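Local atomic coordinates of phospholethanolamine N-methyltransferase 2 (Haemonchus contortus, PDB entry 4KRI), a protein that probably transfers methyl groups from S-adenosylmethionine to phosphomonomethylethanolamine on the nematode route to phosphocholine. Residues A[137-142]-A[158-163]; A[69-74]-A[102-107]; A[362-367]-A[427-432]. All blocks are in the same frame, centred on the assembly; numbering follows the deposited sequence.

Overall arrangement
The three contacts illustrate strand pairing at three places in a di-domain methyltransferase, two of them adjacent in the N-terminal part. Contacts 1 and 2 share a sheet: strands 156-166 and 98-105 are neighbours in it, the contact centres lie 14 Å apart, and Trp-159 N approaches Leu-102 O at 2.7 Å, a probable hydrogen bond. All four of their segments belong to the N-terminal region characteristic of phosphoethanolamine N-methyltransferase 2. Contact 3 lies near the C-terminus, about 42 Å from contact 2 and 32 Å from contact 1, centre to centre, and touches neither. Contact 1 lies nearest the chain's centre; the side chain of Phe-138 is about 9 Å from the bound S-adenosylhomocysteine.

Contact 1 of 3, residues A[137-142]-A[158-163]; sequences QFYAVN and IWTLMK
Ile-158 opens this antiparallel pairing by exchanging two backbone hydrogen bonds with Asn-142, 2.8 Å from Asn-142 N to Ile-158 O and equally long from Ile-158 N to Asn-142 O. Next comes Trp-159, whose indole lies alongside Val-141 and points the same way; Val-141 CG2 is 3.6 Å from Trp-159 CD1. Thr-160 marks the irregular point. Its carbonyl oxygen accepts from both Tyr-139 N and Ala-140 N, and the first of these bonds is the more bent, 138° at the hydrogen against 161°. Two residues facing one make a classic beta bulge. The methyl of Thr-160, placed anti to the backbone N (OG1 has chi1 -63°), runs beside the Tyr-139 side chain, with CG2 3.6 Å from Tyr-139 CD2; the phenol oxygen bonds to Glu-284 N. Leu-161 then slants across Phe-138, its CD2 4.0 Å from Phe-138 CD1, on the same face of the sheet as Trp-159 and Val-141. Met-162 restores the regular pattern, bonding through both backbone polar atoms to Gln-137, with 2.7 Å from Gln-137 N to Met-162 O. Beside the strands, one water joins Asn-142 ND2, Ile-158 O and Thr-160 OG1. The chemistry is divided: the Phe-138 face is mainly apolar packing, with the Trp-159 indole N-H given to Thr-119 of helix 114-124, whereas on the Thr-160 face a three-bonded water satisfies buried polar groups beside the bulge.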
loop_
_atom_site.group_PDB
_atom_site.type_symbol
_atom_site.label_atom_id
_atom_site.label_comp_id
_atom_site.label_asym_id
_atom_site.label_seq_id
_atom_site.Cartn_x
_atom_site.Cartn_y
_atom_site.Cartn_z
ATOM N N GLN A 137 15.785 -5.003 1.029
ATOM C CA GLN A 137 14.980 -3.981 0.369
ATOM C C GLN A 137 13.527 -4.443 0.359
ATOM O O GLN A 137 13.233 -5.604 0.067
ATOM C CB GLN A 137 15.469 -3.754 -1.066
ATOM C CG GLN A 137 14.578 -2.834 -1.897
ATOM C CD GLN A 137 15.106 -2.641 -3.304
ATOM O OE1 GLN A 137 16.267 -2.276 -3.497
ATOM N NE2 GLN A 137 14.257 -2.887 -4.296
ATOM N N PHE A 138 12.617 -3.534 0.689
ATOM C CA PHE A 138 11.196 -3.865 0.756
ATOM C C PHE A 138 10.555 -4.004 -0.630
ATOM O O PHE A 138 10.806 -3.191 -1.530
ATOM C CB PHE A 138 10.459 -2.792 1.566
ATOM C CG PHE A 138 8.976 -2.997 1.621
ATOM C CD1 PHE A 138 8.423 -3.901 2.524
ATOM C CD2 PHE A 138 8.139 -2.308 0.756
ATOM C CE1 PHE A 138 7.053 -4.103 2.574
ATOM C CE2 PHE A 138 6.764 -2.507 0.805
ATOM C CZ PHE A 138 6.227 -3.397 1.710
ATOM N N TYR A 139 9.731 -5.043 -0.803
ATOM C CA TYR A 139 8.911 -5.166 -2.006
ATOM C C TYR A 139 7.408 -5.099 -1.710
ATOM O O TYR A 139 6.697 -4.282 -2.298
ATOM C CB TYR A 139 9.247 -6.435 -2.799
ATOM C CG TYR A 139 8.455 -6.536 -4.078
ATOM C CD1 TYR A 139 8.809 -5.794 -5.201
ATOM C CD2 TYR A 139 7.342 -7.358 -4.165
ATOM C CE1 TYR A 139 8.070 -5.875 -6.375
ATOM C CE2 TYR A 139 6.604 -7.445 -5.333
ATOM C CZ TYR A 139 6.971 -6.713 -6.431
ATOM O OH TYR A 139 6.219 -6.817 -7.585
ATOM N N ALA A 140 6.916 -5.962 -0.829
ATOM C CA ALA A 140 5.489 -5.952 -0.509
ATOM C C ALA A 140 5.166 -6.693 0.772
ATOM O O ALA A 140 5.950 -7.509 1.250
ATOM C CB ALA A 140 4.665 -6.539 -1.662
ATOM N N VAL A 141 4.001 -6.386 1.325
ATOM C CA VAL A 141 3.376 -7.244 2.324
ATOM C C VAL A 141 2.008 -7.599 1.775
ATOM O O VAL A 141 1.217 -6.715 1.440
ATOM C CB VAL A 141 3.153 -6.535 3.665
ATOM C CG1 VAL A 141 2.637 -7.561 4.706
ATOM C CG2 VAL A 141 4.430 -5.881 4.159
ATOM N N ASN A 142 1.735 -8.891 1.662
ATOM C CA ASN A 142 0.429 -9.351 1.224
ATOM C C ASN A 142 -0.273 -10.112 2.327
ATOM O O ASN A 142 0.358 -10.566 3.285
ATOM C CB ASN A 142 0.554 -10.285 0.020
ATOM C CG ASN A 142 0.905 -9.549 -1.254
ATOM O OD1 ASN A 142 0.042 -8.917 -1.880
ATOM N ND2 ASN A 142 2.167 -9.663 -1.673
ATOM N N ILE A 158 2.408 -12.124 4.345
ATOM C CA ILE A 158 3.557 -12.579 3.567
ATOM C C ILE A 158 4.397 -11.359 3.236
ATOM O O ILE A 158 3.917 -10.439 2.577
ATOM C CB ILE A 158 3.124 -13.195 2.241
ATOM C CG1 ILE A 158 2.141 -14.348 2.484
ATOM C CG2 ILE A 158 4.350 -13.691 1.453
ATOM C CD1 ILE A 158 1.393 -14.768 1.222
ATOM N N TRP A 159 5.645 -11.338 3.687
ATOM C CA TRP A 159 6.558 -10.274 3.270
ATOM C C TRP A 159 7.363 -10.760 2.084
ATOM O O TRP A 159 7.827 -11.891 2.069
ATOM C CB TRP A 159 7.545 -9.918 4.399
ATOM C CG TRP A 159 6.981 -9.097 5.514
ATOM C CD1 TRP A 159 7.123 -7.748 5.696
ATOM C CD2 TRP A 159 6.211 -9.569 6.620
ATOM N NE1 TRP A 159 6.479 -7.357 6.853
ATOM C CE2 TRP A 159 5.906 -8.457 7.432
ATOM C CE3 TRP A 159 5.742 -10.831 7.005
ATOM C CZ2 TRP A 159 5.155 -8.568 8.605
ATOM C CZ3 TRP A 159 4.996 -10.938 8.161
ATOM C CH2 TRP A 159 4.708 -9.812 8.946
ATOM N N THR A 160 7.554 -9.893 1.102
ATOM C CA THR A 160 8.474 -10.170 0.003
ATOM C C THR A 160 9.593 -9.153 0.137
ATOM O O THR A 160 9.339 -7.958 0.037
ATOM C CB THR A 160 7.785 -9.959 -1.367
ATOM O OG1 THR A 160 6.696 -10.887 -1.511
ATOM C CG2 THR A 160 8.774 -10.212 -2.500
ATOM N N LEU A 161 10.820 -9.625 0.365
ATOM C CA LEU A 161 11.979 -8.739 0.575
ATOM C C LEU A 161 13.140 -9.233 -0.275
ATOM O O LEU A 161 13.198 -10.413 -0.610
ATOM C CB LEU A 161 12.392 -8.781 2.053
ATOM C CG LEU A 161 11.306 -8.505 3.099
ATOM C CD1 LEU A 161 11.802 -8.878 4.498
ATOM C CD2 LEU A 161 10.886 -7.050 3.061
ATOM N N MET A 162 14.066 -8.343 -0.626
ATOM C CA MET A 162 15.207 -8.737 -1.448
ATOM C C MET A 162 16.508 -8.303 -0.788
ATOM O O MET A 162 16.610 -7.176 -0.297
ATOM C CB MET A 162 15.079 -8.092 -2.839
ATOM C CG MET A 162 16.156 -8.500 -3.832
ATOM S SD MET A 162 15.714 -8.118 -5.553
ATOM C CE MET A 162 14.127 -7.299 -5.300
ATOM N N LYS A 163 17.509 -9.181 -0.778
ATOM C CA LYS A 163 18.809 -8.829 -0.206
ATOM C C LYS A 163 19.546 -7.861 -1.123
ATOM O O LYS A 163 19.680 -8.125 -2.316
ATOM C CB LYS A 163 19.665 -10.075 -0.043
ATOM C CG LYS A 163 21.015 -9.790 0.618
ATOM C CD LYS A 163 21.891 -11.041 0.675
ATOM C CE LYS A 163 23.255 -10.712 1.268
ATOM N NZ LYS A 163 24.104 -11.922 1.475
HETATM O O HOH W 1 4.404 -10.187 -0.233
#

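Contact 2 of 3, residues A[69-74]-A[102-107]; sequences VNQALD and LRQDLS
Arg-103 and Asn-70 meet side by side at the end of a parallel strand pair, where the Arg-103 NH1 donor reaches Asn-70 OD1 at 2.8 Å. The bond lies on a lone pair of the amide oxygen and in the guanidinium plane, the two flat groups being only 9° from coplanar. A second amide covers the guanidinium: that of Gln-71 is stacked on one face, its NE2 3.6 Å above the plane and over the centre. NE makes a salt bridge with Asp-156 and NH2 a hydrogen bond with Ser-2, so each guanidinium nitrogen has a partner. In the backbone, Arg-103 N is bonded to Val-69 O and Gln-71 N to Arg-103 O. Past Asn-70, where the first strand ends, side chains supply the bonds. Gln-71 OE1 accepts from Asp-105 N at 3.1 Å, the donor standing above the amide plane. Gln-104, bent at its second torsion (chi2 67°), turns its amide to the other segment: OE1 accepts from Leu-73 N, and NE2 donates to Asp-74 OD1 over 2.8 Å. A water accepts from Ala-72 N and donates to Arg-103 O and Gln-104 OE1. On the other face, Leu-102 CD1 packs 3.5 Å from Leu-73 CD1. Adjacent parallel strands 64-70 and 98-105, connected through helix 80-93 and followed by loops at their C-terminal ends, are consistent with a Rossmann-like methyltransferase domain.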
loop_
_atom_site.group_PDB
_atom_site.type_symbol
_atom_site.label_atom_id
_atom_site.label_comp_id
_atom_site.label_asym_id
_atom_site.label_seq_id
_atom_site.Cartn_x
_atom_site.Cartn_y
_atom_site.Cartn_z
ATOM N N VAL A 69 10.241 -18.785 4.234
ATOM C CA VAL A 69 10.146 -19.040 5.662
ATOM C C VAL A 69 8.675 -19.042 6.019
ATOM O O VAL A 69 7.994 -18.026 5.884
ATOM C CB VAL A 69 10.887 -17.964 6.479
ATOM C CG1 VAL A 69 10.784 -18.243 7.982
ATOM C CG2 VAL A 69 12.346 -17.918 6.070
ATOM N N ASN A 70 8.178 -20.184 6.474
ATOM C CA ASN A 70 6.742 -20.356 6.620
ATOM C C ASN A 70 6.333 -20.765 8.039
ATOM O O ASN A 70 6.613 -21.880 8.474
ATOM C CB ASN A 70 6.253 -21.408 5.614
ATOM C CG ASN A 70 4.745 -21.507 5.566
ATOM O OD1 ASN A 70 4.043 -20.517 5.785
ATOM N ND2 ASN A 70 4.237 -22.693 5.277
ATOM N N GLN A 71 5.701 -19.836 8.757
ATOM C CA GLN A 71 5.212 -20.082 10.122
ATOM C C GLN A 71 6.310 -20.568 11.062
ATOM O O GLN A 71 6.102 -21.488 11.851
ATOM C CB GLN A 71 4.047 -21.073 10.114
ATOM C CG GLN A 71 2.815 -20.560 9.369
ATOM C CD GLN A 71 1.944 -19.582 10.184
ATOM O OE1 GLN A 71 2.428 -18.589 10.765
ATOM N NE2 GLN A 71 0.636 -19.861 10.208
ATOM N N ALA A 72 7.469 -19.924 10.989
ATOM C CA ALA A 72 8.641 -20.389 11.725
ATOM C C ALA A 72 9.094 -19.411 12.804
ATOM O O ALA A 72 10.029 -19.704 13.556
ATOM C CB ALA A 72 9.785 -20.664 10.751
ATOM N N LEU A 73 8.435 -18.259 12.887
ATOM C CA LEU A 73 8.949 -17.164 13.705
ATOM C C LEU A 73 8.097 -16.793 14.918
ATOM O O LEU A 73 8.148 -15.649 15.362
ATOM C CB LEU A 73 9.152 -15.911 12.849
ATOM C CG LEU A 73 10.112 -16.040 11.670
ATOM C CD1 LEU A 73 10.474 -14.661 11.137
ATOM C CD2 LEU A 73 11.354 -16.807 12.078
ATOM N N ASP A 74 7.322 -17.739 15.446
ATOM C CA ASP A 74 6.481 -17.461 16.620
ATOM C C ASP A 74 7.287 -16.876 17.780
ATOM O O ASP A 74 6.855 -15.938 18.442
ATOM C CB ASP A 74 5.785 -18.736 17.104
ATOM C CG ASP A 74 4.847 -19.322 16.074
ATOM O OD1 ASP A 74 4.608 -18.662 15.040
ATOM O OD2 ASP A 74 4.342 -20.444 16.308
ATOM N N LEU A 102 8.503 -14.407 3.450
ATOM C CA LEU A 102 8.304 -14.732 4.846
ATOM C C LEU A 102 6.820 -14.692 5.167
ATOM O O LEU A 102 6.176 -13.658 5.023
ATOM C CB LEU A 102 9.063 -13.740 5.739
ATOM C CG LEU A 102 8.686 -13.761 7.227
ATOM C CD1 LEU A 102 9.190 -15.007 7.882
ATOM C CD2 LEU A 102 9.229 -12.530 7.940
ATOM N N ARG A 103 6.275 -15.828 5.583
ATOM C CA ARG A 103 4.869 -15.910 5.942
ATOM C C ARG A 103 4.768 -16.092 7.448
ATOM O O ARG A 103 5.322 -17.038 8.013
ATOM C CB ARG A 103 4.208 -17.101 5.230
ATOM C CG ARG A 103 2.680 -17.256 5.430
ATOM C CD ARG A 103 2.318 -17.870 6.792
ATOM N NE ARG A 103 0.908 -18.235 6.869
ATOM C CZ ARG A 103 0.426 -19.431 6.546
ATOM N NH1 ARG A 103 1.232 -20.404 6.131
ATOM N NH2 ARG A 103 -0.873 -19.659 6.646
ATOM N N GLN A 104 4.051 -15.193 8.103
ATOM C CA GLN A 104 3.816 -15.318 9.527
ATOM C C GLN A 104 2.430 -14.804 9.853
ATOM O O GLN A 104 2.078 -13.684 9.475
ATOM C CB GLN A 104 4.875 -14.533 10.307
ATOM C CG GLN A 104 4.765 -14.665 11.817
ATOM C CD GLN A 104 5.075 -16.064 12.306
ATOM O OE1 GLN A 104 5.968 -16.737 11.783
ATOM N NE2 GLN A 104 4.327 -16.520 13.309
ATOM N N ASP A 105 1.648 -15.625 10.559
ATOM C CA ASP A 105 0.310 -15.230 11.005
ATOM C C ASP A 105 0.414 -14.327 12.231
ATOM O O ASP A 105 1.035 -14.706 13.230
ATOM C CB ASP A 105 -0.501 -16.480 11.336
ATOM C CG ASP A 105 -1.922 -16.171 11.755
ATOM O OD1 ASP A 105 -2.421 -15.053 11.485
ATOM O OD2 ASP A 105 -2.546 -17.068 12.353
ATOM N N LEU A 106 -0.182 -13.135 12.163
ATOM C CA LEU A 106 -0.142 -12.197 13.283
ATOM C C LEU A 106 -1.509 -12.053 13.975
ATOM O O LEU A 106 -1.711 -11.139 14.766
ATOM C CB LEU A 106 0.390 -10.825 12.833
ATOM C CG LEU A 106 1.828 -10.775 12.295
ATOM C CD1 LEU A 106 2.207 -9.347 11.957
ATOM C CD2 LEU A 106 2.801 -11.339 13.301
ATOM N N SER A 107 -2.438 -12.961 13.682
ATOM C CA SER A 107 -3.788 -12.857 14.238
ATOM C C SER A 107 -3.833 -13.115 15.748
ATOM O O SER A 107 -4.758 -12.669 16.429
ATOM C CB SER A 107 -4.761 -13.788 13.511
ATOM O OG SER A 107 -4.503 -15.151 13.799
HETATM O O HOH W 2 7.670 -17.353 9.638
#

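Contact 3 of 3, residues A[362-367]-A[427-432]; sequences TGFIDI and FAAVKP
Ile-365 and Val-430 are joined by two nearly straight backbone hydrogen bonds, Ile-365 N to Val-430 O at 2.9 Å and Val-430 N to Ile-365 O at 3.0 Å, which make them a hydrogen-bonded antiparallel pair. Weaker CA-H...O contacts flank it, from Phe-364 CA to Val-430 O and from Ile-367 CA to Ala-428 O. Packing begins on the side chains of the paired residues. Ile-365 carries CG1 between its backbone N and carbonyl carbon (chi1 57°), which brings Ile-365 CG1 to 3.3 Å from Val-430 CG2, tighter than ordinary van der Waals contact. From there the Ile-365 chain continues toward Pro-432, with CD1 3.9 Å from Pro-432 CA, while Asp-366 brings OD2 to 3.4 Å from the same Val-430 methyl. Ala-429 CB is a small methyl met by two larger side chains: Phe-364 CB lies 3.7 Å from it and Ile-367 CG1 3.9 Å. The Phe-364 ring turns its edge to the Val-430 carbonyl, and Phe-427 offers its edge to Ile-367 CG2. Gly-363, with positive phi, is the C-prime residue of the Schellman motif that ends helix 352-362, and its carbonyl oxygen meets the Pro-432 ring. The segment carries the chain from that helix to strand 367-371, beside strand 422-430. Tyr-313 of helix 305-315 meets Phe-364 edge-to-face, and strand 320-329 pairs with the other edge of strand 422-430.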
loop_
_atom_site.group_PDB
_atom_site.type_symbol
_atom_site.label_atom_id
_atom_site.label_comp_id
_atom_site.label_asym_id
_atom_site.label_seq_id
_atom_site.Cartn_x
_atom_site.Cartn_y
_atom_site.Cartn_z
ATOM N N THR A 362 -0.761 6.937 -23.201
ATOM C CA THR A 362 -0.903 5.604 -22.615
ATOM C C THR A 362 -1.844 4.710 -23.422
ATOM O O THR A 362 -1.694 3.481 -23.458
ATOM C CB THR A 362 -1.442 5.718 -21.181
ATOM O OG1 THR A 362 -0.572 6.557 -20.417
ATOM C CG2 THR A 362 -1.501 4.350 -20.529
ATOM N N GLY A 363 -2.821 5.324 -24.076
ATOM C CA GLY A 363 -3.718 4.564 -24.927
ATOM C C GLY A 363 -5.161 4.526 -24.456
ATOM O O GLY A 363 -5.985 3.804 -25.030
ATOM N N PHE A 364 -5.467 5.300 -23.417
ATOM C CA PHE A 364 -6.837 5.409 -22.923
ATOM C C PHE A 364 -7.735 6.136 -23.924
ATOM O O PHE A 364 -7.274 7.009 -24.664
ATOM C CB PHE A 364 -6.860 6.153 -21.587
ATOM C CG PHE A 364 -6.356 5.334 -20.433
ATOM C CD1 PHE A 364 -7.120 4.288 -19.926
ATOM C CD2 PHE A 364 -5.125 5.606 -19.852
ATOM C CE1 PHE A 364 -6.658 3.530 -18.869
ATOM C CE2 PHE A 364 -4.668 4.847 -18.785
ATOM C CZ PHE A 364 -5.439 3.818 -18.299
ATOM N N ILE A 365 -9.010 5.756 -23.951
ATOM C CA ILE A 365 -10.011 6.437 -24.777
ATOM C C ILE A 365 -11.137 6.956 -23.879
ATOM O O ILE A 365 -11.115 6.722 -22.674
ATOM C CB ILE A 365 -10.602 5.505 -25.861
ATOM C CG1 ILE A 365 -11.206 4.252 -25.228
ATOM C CG2 ILE A 365 -9.535 5.101 -26.853
ATOM C CD1 ILE A 365 -12.115 3.437 -26.170
ATOM N N ASP A 366 -12.113 7.656 -24.463
ATOM C CA ASP A 366 -13.239 8.202 -23.694
ATOM C C ASP A 366 -12.770 8.961 -22.460
ATOM O O ASP A 366 -13.266 8.735 -21.352
ATOM C CB ASP A 366 -14.209 7.091 -23.275
ATOM C CG ASP A 366 -14.812 6.369 -24.458
ATOM O OD1 ASP A 366 -14.818 6.941 -25.569
ATOM O OD2 ASP A 366 -15.284 5.230 -24.269
ATOM N N ILE A 367 -11.804 9.855 -22.651
ATOM C CA ILE A 367 -11.225 10.601 -21.536
ATOM C C ILE A 367 -12.137 11.732 -21.060
ATOM O O ILE A 367 -12.576 12.569 -21.852
ATOM C CB ILE A 367 -9.848 11.182 -21.925
ATOM C CG1 ILE A 367 -8.852 10.035 -22.160
ATOM C CG2 ILE A 367 -9.344 12.148 -20.861
ATOM C CD1 ILE A 367 -7.585 10.453 -22.916
ATOM N N PHE A 427 -10.334 12.808 -13.190
ATOM C CA PHE A 427 -9.965 12.185 -14.455
ATOM C C PHE A 427 -10.626 10.813 -14.534
ATOM O O PHE A 427 -10.601 10.050 -13.570
ATOM C CB PHE A 427 -8.441 12.046 -14.556
ATOM C CG PHE A 427 -7.988 10.984 -15.520
ATOM C CD1 PHE A 427 -8.084 11.177 -16.895
ATOM C CD2 PHE A 427 -7.442 9.803 -15.048
ATOM C CE1 PHE A 427 -7.666 10.186 -17.781
ATOM C CE2 PHE A 427 -7.027 8.805 -15.926
ATOM C CZ PHE A 427 -7.134 9.001 -17.294
ATOM N N ALA A 428 -11.244 10.506 -15.670
ATOM C CA ALA A 428 -11.726 9.145 -15.916
ATOM C C ALA A 428 -11.444 8.770 -17.361
ATOM O O ALA A 428 -11.349 9.646 -18.214
ATOM C CB ALA A 428 -13.213 9.035 -15.619
ATOM N N ALA A 429 -11.298 7.476 -17.638
ATOM C CA ALA A 429 -11.069 7.006 -19.001
ATOM C C ALA A 429 -11.253 5.506 -19.059
ATOM O O ALA A 429 -11.360 4.834 -18.021
ATOM C CB ALA A 429 -9.668 7.384 -19.481
ATOM N N VAL A 430 -11.299 4.982 -20.275
ATOM C CA VAL A 430 -11.503 3.552 -20.469
ATOM C C VAL A 430 -10.390 2.924 -21.321
ATOM O O VAL A 430 -9.791 3.589 -22.180
ATOM C CB VAL A 430 -12.924 3.237 -21.038
ATOM C CG1 VAL A 430 -13.980 4.069 -20.346
ATOM C CG2 VAL A 430 -12.989 3.511 -22.497
ATOM N N LYS A 431 -10.107 1.654 -21.057
ATOM C CA LYS A 431 -9.161 0.896 -21.864
ATOM C C LYS A 431 -9.928 0.352 -23.054
ATOM O O LYS A 431 -11.004 -0.198 -22.882
ATOM C CB LYS A 431 -8.584 -0.264 -21.050
ATOM C CG LYS A 431 -7.609 -1.148 -21.831
ATOM C CD LYS A 431 -6.858 -2.082 -20.878
ATOM C CE LYS A 431 -5.920 -3.023 -21.625
ATOM N NZ LYS A 431 -5.150 -3.822 -20.611
ATOM N N PRO A 432 -9.393 0.533 -24.275
ATOM C CA PRO A 432 -10.177 0.141 -25.450
ATOM C C PRO A 432 -10.577 -1.317 -25.480
ATOM O O PRO A 432 -9.825 -2.141 -24.937
ATOM C CB PRO A 432 -9.241 0.450 -26.640
ATOM C CG PRO A 432 -7.969 1.037 -26.047
ATOM C CD PRO A 432 -8.282 1.432 -24.628
#